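Local coordinates for catechol 2,3-dioxygenase (Rhodococcus sp., PDB 2WL9), which probably opens the ring of catechols next to the two hydroxyls, using dioxygen and an iron centre, as a type I extradiol dioxygenase in aromatic hydrocarbon breakdown, at residues C[141-152]-C[193-203]; C[210-220]-C[260-268]. One frame throughout, in Å; residues are numbered along the deposited sequence. Where two conformers were deposited one is given.

Contact 1 (C[141-152]-C[193-203]); sequences VTEGQGLGHIII and NDRHHSLAFGV. With FE (Fe (III) ion), chain K.
The imidazole of His149 carries His197 on one face: CE1 of His197 sits over the ring centre, 3.2 Å from His149 NE2, with the two planes 33° apart. Seen from His197, the approach is offset, His149 ND1 lying toward the rim of its face. A chi1 of 73° puts His149 CG between the backbone N and the carbonyl carbon, and from there NE2 binds the iron at 2.3 Å. The guanidinium of Arg195 is the second flat group that carries the contact. Gly148 CA lies over one face and Gln145 OE1 over the opposite one, while carbonyl oxygens line the edge. NH2 of Arg195 donates to Val141 O (2.7 Å) and to Gly146 O, the latter somewhat tilted from the guanidinium plane, and NE reaches Gln145 O at 2.8 Å. A bend at chi3 (-63°) turns the group in among these carbonyls. Three hydrogen bonds to carbonyls and the salt bridge from Arg195 NH1 to Glu216 OE1 fix its rotation. Asn193 OD1 accepts from Arg195 N in an Asx turn, and one water joins Gln145 O, Asn193 ND2 and Ser198 OG. Farther along, the strands pair in parallel: Ile150 N donates to Ser198 O, Ala200 N to Ile150 O at 3.0 Å, and Ile152 N to Ala200 O. Ile151 CG1 packs on Ala200 CB at 3.5 Å. Ser198 and Leu199 form a classic beta bulge against the antiparallel strand 184-191. His149 supplies one ligand of the two-histidine, one-glutamate iron site of type I extradiol dioxygenases, completed by His212 and Glu263 on the vicinal oxygen chelate fold.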
loop_
_atom_site.group_PDB
_atom_site.type_symbol
_atom_site.label_atom_id
_atom_site.label_comp_id
_atom_site.label_asym_id
_atom_site.label_seq_id
_atom_site.Cartn_x
_atom_site.Cartn_y
_atom_site.Cartn_z
ATOM N N VAL C 141 1.273 -25.084 -2.177
ATOM C CA VAL C 141 0.165 -24.184 -2.473
ATOM C C VAL C 141 -1.142 -24.974 -2.414
ATOM O O VAL C 141 -1.406 -25.820 -3.279
ATOM C CB VAL C 141 0.305 -23.540 -3.880
ATOM C CG1 VAL C 141 -0.886 -22.649 -4.170
ATOM C CG2 VAL C 141 1.610 -22.753 -3.999
ATOM N N THR C 142 -1.960 -24.723 -1.395
ATOM C CA THR C 142 -3.223 -25.457 -1.272
ATOM C C THR C 142 -4.399 -24.602 -0.817
ATOM O O THR C 142 -5.541 -24.862 -1.210
ATOM C CB THR C 142 -3.132 -26.647 -0.286
ATOM O OG1 THR C 142 -2.759 -26.166 1.013
ATOM C CG2 THR C 142 -2.146 -27.716 -0.768
ATOM N N GLU C 143 -4.111 -23.610 0.024
ATOM C CA GLU C 143 -5.128 -22.810 0.699
ATOM C C GLU C 143 -6.133 -22.172 -0.261
ATOM O O GLU C 143 -5.798 -21.262 -1.018
ATOM C CB GLU C 143 -4.458 -21.734 1.565
ATOM C CG GLU C 143 -5.418 -20.948 2.452
ATOM C CD GLU C 143 -6.009 -21.783 3.568
ATOM O OE1 GLU C 143 -5.228 -22.322 4.389
ATOM O OE2 GLU C 143 -7.260 -21.894 3.628
ATOM N N GLY C 144 -7.368 -22.669 -0.219
ATOM C CA GLY C 144 -8.436 -22.189 -1.095
ATOM C C GLY C 144 -8.240 -22.607 -2.546
ATOM O O GLY C 144 -8.935 -22.122 -3.439
ATOM N N GLN C 145 -7.297 -23.516 -2.770
ATOM C CA GLN C 145 -6.971 -23.994 -4.111
ATOM C C GLN C 145 -6.936 -25.514 -4.230
ATOM O O GLN C 145 -6.678 -26.038 -5.313
ATOM C CB GLN C 145 -5.634 -23.410 -4.563
ATOM C CG GLN C 145 -5.683 -21.933 -4.916
ATOM C CD GLN C 145 -4.409 -21.469 -5.584
ATOM O OE1 GLN C 145 -3.940 -22.081 -6.539
ATOM N NE2 GLN C 145 -3.838 -20.387 -5.079
ATOM N N GLY C 146 -7.193 -26.223 -3.129
ATOM C CA GLY C 146 -7.152 -27.689 -3.141
ATOM C C GLY C 146 -5.756 -28.267 -3.308
ATOM O O GLY C 146 -4.774 -27.527 -3.326
ATOM N N LEU C 147 -5.656 -29.587 -3.447
ATOM C CA LEU C 147 -4.343 -30.248 -3.445
ATOM C C LEU C 147 -3.510 -30.005 -4.703
ATOM O O LEU C 147 -2.292 -30.122 -4.662
ATOM C CB LEU C 147 -4.455 -31.755 -3.153
ATOM C CG LEU C 147 -4.873 -32.727 -4.255
ATOM C CD1 LEU C 147 -4.275 -34.114 -4.019
ATOM C CD2 LEU C 147 -6.379 -32.805 -4.293
ATOM N N GLY C 148 -4.171 -29.671 -5.808
ATOM C CA GLY C 148 -3.513 -29.529 -7.105
ATOM C C GLY C 148 -4.543 -29.759 -8.195
ATOM O O GLY C 148 -5.698 -29.382 -8.032
ATOM N N HIS C 149 -4.135 -30.373 -9.304
ATOM C CA HIS C 149 -5.088 -30.768 -10.343
ATOM C C HIS C 149 -4.821 -32.148 -10.903
ATOM O O HIS C 149 -3.733 -32.692 -10.725
ATOM C CB HIS C 149 -5.166 -29.735 -11.471
ATOM C CG HIS C 149 -3.982 -29.717 -12.385
ATOM N ND1 HIS C 149 -3.135 -28.634 -12.477
ATOM C CD2 HIS C 149 -3.526 -30.629 -13.280
ATOM C CE1 HIS C 149 -2.200 -28.885 -13.376
ATOM N NE2 HIS C 149 -2.414 -30.090 -13.876
ATOM N N ILE C 150 -5.810 -32.691 -11.604
ATOM C CA ILE C 150 -5.751 -34.052 -12.127
ATOM C C ILE C 150 -6.306 -34.152 -13.542
ATOM O O ILE C 150 -7.287 -33.481 -13.889
ATOM C CB ILE C 150 -6.533 -35.048 -11.223
ATOM C CG1 ILE C 150 -7.988 -34.582 -11.023
ATOM C CG2 ILE C 150 -5.792 -35.254 -9.892
ATOM C CD1 ILE C 150 -8.854 -35.512 -10.179
ATOM N N ILE C 151 -5.677 -34.999 -14.349
ATOM C CA ILE C 151 -6.254 -35.404 -15.625
ATOM C C ILE C 151 -6.807 -36.818 -15.491
ATOM O O ILE C 151 -6.078 -37.751 -15.119
ATOM C CB ILE C 151 -5.251 -35.305 -16.791
ATOM C CG1 ILE C 151 -5.043 -33.837 -17.168
ATOM C CG2 ILE C 151 -5.748 -36.106 -18.006
ATOM C CD1 ILE C 151 -4.270 -33.608 -18.464
ATOM N N ILE C 152 -8.098 -36.957 -15.778
ATOM C CA ILE C 152 -8.810 -38.220 -15.572
ATOM C C ILE C 152 -9.495 -38.713 -16.847
ATOM O O ILE C 152 -9.732 -37.935 -17.773
ATOM C CB ILE C 152 -9.817 -38.134 -14.393
ATOM C CG1 ILE C 152 -10.862 -37.030 -14.627
ATOM C CG2 ILE C 152 -9.067 -37.933 -13.060
ATOM C CD1 ILE C 152 -11.986 -37.012 -13.598
ATOM N N ASN C 193 -11.798 -22.294 -8.422
ATOM C CA ASN C 193 -11.126 -21.354 -7.520
ATOM C C ASN C 193 -9.939 -20.732 -8.251
ATOM O O ASN C 193 -9.838 -20.842 -9.479
ATOM C CB ASN C 193 -10.672 -22.051 -6.228
ATOM C CG ASN C 193 -9.765 -23.236 -6.489
ATOM O OD1 ASN C 193 -8.794 -23.138 -7.242
ATOM N ND2 ASN C 193 -10.078 -24.366 -5.868
ATOM N N ASP C 194 -9.044 -20.094 -7.497
ATOM C CA ASP C 194 -7.895 -19.390 -8.078
ATOM C C ASP C 194 -6.870 -20.306 -8.753
ATOM O O ASP C 194 -6.001 -19.817 -9.471
ATOM C CB ASP C 194 -7.187 -18.532 -7.023
ATOM C CG ASP C 194 -7.840 -17.165 -6.822
ATOM O OD1 ASP C 194 -7.468 -16.487 -5.835
ATOM O OD2 ASP C 194 -8.707 -16.761 -7.634
ATOM N N ARG C 195 -6.941 -21.618 -8.523
ATOM C CA ARG C 195 -6.045 -22.530 -9.236
ATOM C C ARG C 195 -6.447 -22.599 -10.701
ATOM O O ARG C 195 -7.615 -22.873 -11.015
ATOM C CB ARG C 195 -6.025 -23.932 -8.617
ATOM C CG ARG C 195 -4.925 -24.802 -9.200
ATOM C CD ARG C 195 -4.887 -26.196 -8.583
ATOM N NE ARG C 195 -4.581 -26.202 -7.148
ATOM C CZ ARG C 195 -3.372 -26.003 -6.619
ATOM N NH1 ARG C 195 -2.317 -25.749 -7.388
ATOM N NH2 ARG C 195 -3.218 -26.048 -5.303
ATOM N N HIS C 196 -5.480 -22.366 -11.593
ATOM C CA HIS C 196 -5.770 -22.268 -13.031
ATOM C C HIS C 196 -6.772 -23.320 -13.485
ATOM O O HIS C 196 -7.761 -23.000 -14.147
ATOM C CB HIS C 196 -4.523 -22.379 -13.908
ATOM C CG HIS C 196 -4.854 -22.419 -15.366
ATOM N ND1 HIS C 196 -4.966 -21.279 -16.133
ATOM C CD2 HIS C 196 -5.172 -23.452 -16.181
ATOM C CE1 HIS C 196 -5.322 -21.610 -17.362
ATOM N NE2 HIS C 196 -5.455 -22.923 -17.419
ATOM N N HIS C 197 -6.479 -24.575 -13.154
ATOM C CA HIS C 197 -7.468 -25.648 -13.248
ATOM C C HIS C 197 -7.281 -26.668 -12.127
ATOM O O HIS C 197 -6.168 -26.835 -11.611
ATOM C CB HIS C 197 -7.476 -26.311 -14.640
ATOM C CG HIS C 197 -6.155 -26.870 -15.071
ATOM N ND1 HIS C 197 -5.886 -28.222 -15.085
ATOM C CD2 HIS C 197 -5.033 -26.263 -15.527
ATOM C CE1 HIS C 197 -4.656 -28.423 -15.526
ATOM N NE2 HIS C 197 -4.117 -27.250 -15.799
ATOM N N SER C 198 -8.391 -27.297 -11.740
ATOM C CA SER C 198 -8.420 -28.419 -10.801
ATOM C C SER C 198 -8.591 -29.737 -11.544
ATOM O O SER C 198 -8.327 -30.809 -10.995
ATOM C CB SER C 198 -9.603 -28.273 -9.847
ATOM O OG SER C 198 -9.560 -27.047 -9.166
ATOM N N LEU C 199 -9.038 -29.651 -12.794
ATOM C CA LEU C 199 -9.489 -30.833 -13.527
ATOM C C LEU C 199 -9.301 -30.659 -15.023
ATOM O O LEU C 199 -9.574 -29.583 -15.557
ATOM C CB LEU C 199 -10.971 -31.078 -13.226
ATOM C CG LEU C 199 -11.699 -32.275 -13.831
ATOM C CD1 LEU C 199 -11.048 -33.566 -13.385
ATOM C CD2 LEU C 199 -13.143 -32.230 -13.407
ATOM N N ALA C 200 -8.834 -31.721 -15.689
ATOM C CA ALA C 200 -8.763 -31.760 -17.147
ATOM C C ALA C 200 -9.046 -33.166 -17.688
ATOM O O ALA C 200 -8.882 -34.160 -16.975
ATOM C CB ALA C 200 -7.410 -31.250 -17.645
ATOM N N PHE C 201 -9.510 -33.231 -18.934
ATOM C CA PHE C 201 -9.823 -34.500 -19.603
ATOM C C PHE C 201 -9.950 -34.318 -21.125
ATOM O O PHE C 201 -9.882 -33.198 -21.632
ATOM C CB PHE C 201 -11.088 -35.147 -19.011
ATOM C CG PHE C 201 -12.231 -34.193 -18.810
ATOM C CD1 PHE C 201 -12.461 -33.614 -17.565
ATOM C CD2 PHE C 201 -13.085 -33.876 -19.862
ATOM C CE1 PHE C 201 -13.518 -32.727 -17.374
ATOM C CE2 PHE C 201 -14.139 -32.992 -19.684
ATOM C CZ PHE C 201 -14.359 -32.416 -18.434
ATOM N N GLY C 202 -10.137 -35.417 -21.847
ATOM C CA GLY C 202 -10.210 -35.365 -23.312
ATOM C C GLY C 202 -8.840 -35.333 -23.960
ATOM O O GLY C 202 -8.654 -34.732 -25.021
ATOM N N VAL C 203 -7.878 -35.983 -23.307
ATOM C CA VAL C 203 -6.517 -36.133 -23.826
ATOM C C VAL C 203 -6.363 -37.453 -24.592
ATOM O O VAL C 203 -5.249 -37.864 -24.937
ATOM C CB VAL C 203 -5.463 -36.065 -22.690
ATOM C CG1 VAL C 203 -5.457 -34.679 -22.041
ATOM C CG2 VAL C 203 -5.712 -37.162 -21.647
HETATM FE FE FE K . -1.038 -30.664 -15.677
HETATM O O HOH W 1 -9.191 -26.949 -6.451
HETATM O O HOH W 2 -9.400 -37.928 -20.617
#

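Contact 2 (C[210-220]-C[260-268]); sequences INHLMIEYTHL and WLWEPGWGS. With FE (Fe (III) ion), chain K.
Trp266 lays its indole against Leu220, whose CB stands over the five-membered ring, 3.9 Å from Trp266 CE2; Trp266 NE1 makes a weak hydrogen bond to Thr218 O. Trp266 also packs against Trp266 of the second subunit. At the other end of this parallel strand pair Trp260 offers a face to Ile210: CG2 of Ile210 lies over the six-membered ring in a CH-pi contact, 3.6 Å from Trp260 CD2, and the ring edge meets Leu213 N. Between them Glu263, with CG anti to the backbone N (chi1 -174°) and an extended chain, reaches the iron through OE1 at 2.3 Å. His212 NE2 binds the same ion at 2.4 Å, and its ring stands 70° from the carboxylate plane. The methylenes of Met214 run past this carboxylate, CB 3.4 Å from Glu263 OE1, while Glu263 OE2 is hydrogen-bonded to Thr251 OG1. The backbone ladder keeps both ligands in step, with Glu263 N donating to Leu213 O at 2.7 Å and Tyr217 N to Gly265 O. Beyond it, Glu216 OE2 takes the N-H of Ser268, 3.1 Å away, from above the carboxylate plane, and Glu216 OE1 is in a salt bridge with Arg195 NH1. Since Glu263 OE1 and His212 NE2 both bind the iron, their closeness reflects shared coordination and not a hydrogen bond between them.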
loop_
_atom_site.group_PDB
_atom_site.type_symbol
_atom_site.label_atom_id
_atom_site.label_comp_id
_atom_site.label_asym_id
_atom_site.label_seq_id
_atom_site.Cartn_x
_atom_site.Cartn_y
_atom_site.Cartn_z
ATOM N N ILE C 210 -6.586 -42.298 -13.955
ATOM C CA ILE C 210 -5.859 -41.038 -13.780
ATOM C C ILE C 210 -4.593 -41.021 -14.641
ATOM O O ILE C 210 -3.886 -42.035 -14.752
ATOM C CB ILE C 210 -5.553 -40.786 -12.263
ATOM C CG1 ILE C 210 -4.910 -39.413 -12.015
ATOM C CG2 ILE C 210 -4.707 -41.916 -11.663
ATOM C CD1 ILE C 210 -5.165 -38.868 -10.596
ATOM N N ASN C 211 -4.332 -39.882 -15.278
ATOM C CA ASN C 211 -3.099 -39.704 -16.030
ATOM C C ASN C 211 -2.028 -39.052 -15.167
ATOM O O ASN C 211 -0.916 -39.567 -15.058
ATOM C CB ASN C 211 -3.324 -38.883 -17.297
ATOM C CG ASN C 211 -2.025 -38.555 -18.002
ATOM O OD1 ASN C 211 -1.384 -39.428 -18.596
ATOM N ND2 ASN C 211 -1.621 -37.298 -17.931
ATOM N N HIS C 212 -2.364 -37.918 -14.564
ATOM C CA HIS C 212 -1.432 -37.256 -13.662
ATOM C C HIS C 212 -2.103 -36.459 -12.553
ATOM O O HIS C 212 -3.283 -36.134 -12.626
ATOM C CB HIS C 212 -0.413 -36.393 -14.435
ATOM C CG HIS C 212 -0.930 -35.053 -14.858
ATOM N ND1 HIS C 212 -1.543 -34.840 -16.073
ATOM C CD2 HIS C 212 -0.889 -33.848 -14.242
ATOM C CE1 HIS C 212 -1.874 -33.564 -16.178
ATOM N NE2 HIS C 212 -1.498 -32.943 -15.078
ATOM N N LEU C 213 -1.306 -36.145 -11.564
ATOM C CA LEU C 213 -1.588 -35.225 -10.506
ATOM C C LEU C 213 -0.489 -34.182 -10.492
ATOM O O LEU C 213 0.642 -34.501 -10.514
ATOM C CB LEU C 213 -1.639 -35.896 -9.157
ATOM C CG LEU C 213 -1.579 -35.048 -7.899
ATOM C CD1 LEU C 213 -2.743 -34.161 -7.784
ATOM C CD2 LEU C 213 -1.409 -35.872 -6.707
ATOM N N MET C 214 -0.895 -32.934 -10.433
ATOM C CA MET C 214 0.005 -31.818 -10.315
ATOM C C MET C 214 -0.063 -31.264 -8.892
ATOM O O MET C 214 -1.086 -31.088 -8.389
ATOM C CB MET C 214 -0.403 -30.746 -11.272
ATOM C CG MET C 214 0.414 -29.606 -11.285
ATOM S SD MET C 214 0.278 -28.375 -9.988
ATOM C CE MET C 214 1.285 -27.184 -10.519
ATOM N N ILE C 215 1.081 -31.065 -8.294
ATOM C CA ILE C 215 1.273 -30.515 -6.984
ATOM C C ILE C 215 2.199 -29.276 -7.126
ATOM O O ILE C 215 3.092 -29.244 -7.939
ATOM C CB ILE C 215 1.835 -31.509 -5.970
ATOM C CG1 ILE C 215 3.214 -31.998 -6.354
ATOM C CG2 ILE C 215 0.891 -32.658 -5.706
ATOM C CD1 ILE C 215 3.776 -32.999 -5.456
ATOM N N GLU C 216 1.927 -28.270 -6.319
ATOM C CA GLU C 216 2.615 -26.999 -6.492
ATOM C C GLU C 216 3.361 -26.591 -5.230
ATOM O O GLU C 216 2.795 -26.617 -4.138
ATOM C CB GLU C 216 1.599 -25.927 -6.899
ATOM C CG GLU C 216 2.218 -24.594 -7.300
ATOM C CD GLU C 216 1.182 -23.546 -7.616
ATOM O OE1 GLU C 216 -0.025 -23.865 -7.597
ATOM O OE2 GLU C 216 1.577 -22.390 -7.866
ATOM N N TYR C 217 4.636 -26.224 -5.387
ATOM C CA TYR C 217 5.428 -25.656 -4.300
ATOM C C TYR C 217 5.289 -24.136 -4.258
ATOM O O TYR C 217 5.117 -23.499 -5.306
ATOM C CB TYR C 217 6.902 -25.989 -4.502
ATOM C CG TYR C 217 7.254 -27.449 -4.415
ATOM C CD1 TYR C 217 7.160 -28.143 -3.206
ATOM C CD2 TYR C 217 7.725 -28.137 -5.540
ATOM C CE1 TYR C 217 7.513 -29.481 -3.118
ATOM C CE2 TYR C 217 8.080 -29.478 -5.465
ATOM C CZ TYR C 217 7.965 -30.143 -4.252
ATOM O OH TYR C 217 8.311 -31.467 -4.171
ATOM N N THR C 218 5.381 -23.551 -3.061
ATOM C CA THR C 218 5.422 -22.086 -2.935
ATOM C C THR C 218 6.756 -21.522 -3.427
ATOM O O THR C 218 6.805 -20.415 -3.985
ATOM C CB THR C 218 5.183 -21.582 -1.482
ATOM O OG1 THR C 218 6.177 -22.127 -0.608
ATOM C CG2 THR C 218 3.793 -21.948 -0.980
ATOM N N HIS C 219 7.822 -22.299 -3.238
ATOM C CA HIS C 219 9.181 -21.847 -3.495
ATOM C C HIS C 219 9.804 -22.634 -4.641
ATOM O O HIS C 219 9.761 -23.872 -4.664
ATOM C CB HIS C 219 10.048 -22.022 -2.245
ATOM C CG HIS C 219 9.749 -21.051 -1.144
ATOM N ND1 HIS C 219 8.490 -20.885 -0.611
ATOM C CD2 HIS C 219 10.562 -20.210 -0.459
ATOM C CE1 HIS C 219 8.536 -19.983 0.354
ATOM N NE2 HIS C 219 9.782 -19.555 0.464
ATOM N N LEU C 220 10.398 -21.905 -5.580
ATOM C CA LEU C 220 11.036 -22.522 -6.741
ATOM C C LEU C 220 12.096 -23.540 -6.324
ATOM O O LEU C 220 12.226 -24.595 -6.939
ATOM C CB LEU C 220 11.631 -21.446 -7.667
ATOM C CG LEU C 220 12.453 -21.857 -8.902
ATOM C CD1 LEU C 220 11.784 -22.946 -9.733
ATOM C CD2 LEU C 220 12.736 -20.631 -9.776
ATOM N N TRP C 260 1.724 -44.279 -12.967
ATOM C CA TRP C 260 1.201 -43.053 -13.582
ATOM C C TRP C 260 2.055 -41.848 -13.171
ATOM O O TRP C 260 3.123 -42.029 -12.579
ATOM C CB TRP C 260 -0.312 -42.855 -13.332
ATOM C CG TRP C 260 -0.784 -42.920 -11.901
ATOM C CD1 TRP C 260 -1.002 -44.046 -11.156
ATOM C CD2 TRP C 260 -1.161 -41.815 -11.070
ATOM N NE1 TRP C 260 -1.453 -43.708 -9.902
ATOM C CE2 TRP C 260 -1.562 -42.345 -9.824
ATOM C CE3 TRP C 260 -1.182 -40.425 -11.253
ATOM C CZ2 TRP C 260 -1.983 -41.531 -8.759
ATOM C CZ3 TRP C 260 -1.600 -39.619 -10.194
ATOM C CH2 TRP C 260 -1.993 -40.177 -8.967
ATOM N N LEU C 261 1.598 -40.638 -13.487
ATOM C CA LEU C 261 2.461 -39.456 -13.397
ATOM C C LEU C 261 2.113 -38.457 -12.304
ATOM O O LEU C 261 0.948 -38.164 -12.064
ATOM C CB LEU C 261 2.488 -38.713 -14.736
ATOM C CG LEU C 261 3.001 -39.455 -15.968
ATOM C CD1 LEU C 261 2.811 -38.570 -17.177
ATOM C CD2 LEU C 261 4.459 -39.798 -15.796
ATOM N N TRP C 262 3.148 -37.933 -11.655
ATOM C CA TRP C 262 3.014 -36.726 -10.844
ATOM C C TRP C 262 3.751 -35.576 -11.522
ATOM O O TRP C 262 4.804 -35.774 -12.134
ATOM C CB TRP C 262 3.544 -36.950 -9.429
ATOM C CG TRP C 262 2.549 -37.576 -8.504
ATOM C CD1 TRP C 262 1.442 -38.303 -8.853
ATOM C CD2 TRP C 262 2.584 -37.564 -7.070
ATOM N NE1 TRP C 262 0.777 -38.725 -7.727
ATOM C CE2 TRP C 262 1.459 -38.290 -6.619
ATOM C CE3 TRP C 262 3.457 -37.006 -6.122
ATOM C CZ2 TRP C 262 1.178 -38.476 -5.260
ATOM C CZ3 TRP C 262 3.178 -37.196 -4.761
ATOM C CH2 TRP C 262 2.044 -37.920 -4.349
ATOM N N GLU C 263 3.187 -34.380 -11.396
ATOM C CA GLU C 263 3.708 -33.195 -12.046
ATOM C C GLU C 263 4.025 -32.122 -10.993
ATOM O O GLU C 263 3.190 -31.267 -10.714
ATOM C CB GLU C 263 2.690 -32.690 -13.079
ATOM C CG GLU C 263 3.154 -31.516 -13.946
ATOM C CD GLU C 263 1.990 -30.706 -14.518
ATOM O OE1 GLU C 263 0.823 -31.141 -14.399
ATOM O OE2 GLU C 263 2.240 -29.639 -15.104
ATOM N N PRO C 264 5.231 -32.181 -10.392
ATOM C CA PRO C 264 5.651 -31.142 -9.455
ATOM C C PRO C 264 5.801 -29.811 -10.182
ATOM O O PRO C 264 6.332 -29.773 -11.293
ATOM C CB PRO C 264 7.018 -31.635 -8.971
ATOM C CG PRO C 264 7.002 -33.102 -9.230
ATOM C CD PRO C 264 6.238 -33.252 -10.495
ATOM N N GLY C 265 5.337 -28.736 -9.562
ATOM C CA GLY C 265 5.352 -27.431 -10.219
ATOM C C GLY C 265 5.512 -26.243 -9.299
ATOM O O GLY C 265 5.579 -26.394 -8.074
ATOM N N TRP C 266 5.588 -25.063 -9.912
ATOM C CA TRP C 266 5.766 -23.790 -9.223
ATOM C C TRP C 266 5.271 -22.646 -10.105
ATOM O O TRP C 266 5.420 -22.689 -11.327
ATOM C CB TRP C 266 7.240 -23.549 -8.885
ATOM C CG TRP C 266 7.502 -22.165 -8.351
ATOM C CD1 TRP C 266 7.367 -21.752 -7.063
ATOM C CD2 TRP C 266 7.921 -21.014 -9.101
ATOM N NE1 TRP C 266 7.680 -20.413 -6.955
ATOM C CE2 TRP C 266 8.024 -19.936 -8.190
ATOM C CE3 TRP C 266 8.213 -20.788 -10.456
ATOM C CZ2 TRP C 266 8.413 -18.653 -8.585
ATOM C CZ3 TRP C 266 8.599 -19.507 -10.851
ATOM C CH2 TRP C 266 8.695 -18.456 -9.918
ATOM N N GLY C 267 4.693 -21.625 -9.472
ATOM C CA GLY C 267 4.323 -20.387 -10.162
ATOM C C GLY C 267 3.105 -20.466 -11.062
ATOM O O GLY C 267 3.046 -19.771 -12.084
ATOM N N SER C 268 2.131 -21.300 -10.694
ATOM C CA SER C 268 0.898 -21.406 -11.470
ATOM C C SER C 268 0.097 -20.110 -11.377
ATOM O O SER C 268 -0.093 -19.556 -10.291
ATOM C CB SER C 268 0.048 -22.592 -11.011
ATOM O OG SER C 268 -0.902 -22.945 -12.004
HETATM FE FE FE K . -1.038 -30.664 -15.677
HETATM O O HOH W 3 3.915 -21.529 -6.718
#

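In the fold
Running from the N terminus, the chain passes through contact 1 first: 141-152 leads into the strand 149-152, and after helix 157-167 and the hairpin strands the chain returns at 193-203 to close that loop. Contact 2 follows in series, opening at 210-220 and closing at 260-268 after helix 220-232 and strand 250-255. The loops neither nest nor cross, yet strands 149-152 and 210-217 are antiparallel neighbours, so one sheet runs through both contacts, whose centres lie about 10 Å apart. His149 O is probably hydrogen-bonded to Met214 N, and Ile151 O to Asn211 N. His149 from contact 1 joins His212 and Glu263 from contact 2 on one iron; Tyr253 belongs to the same metal site.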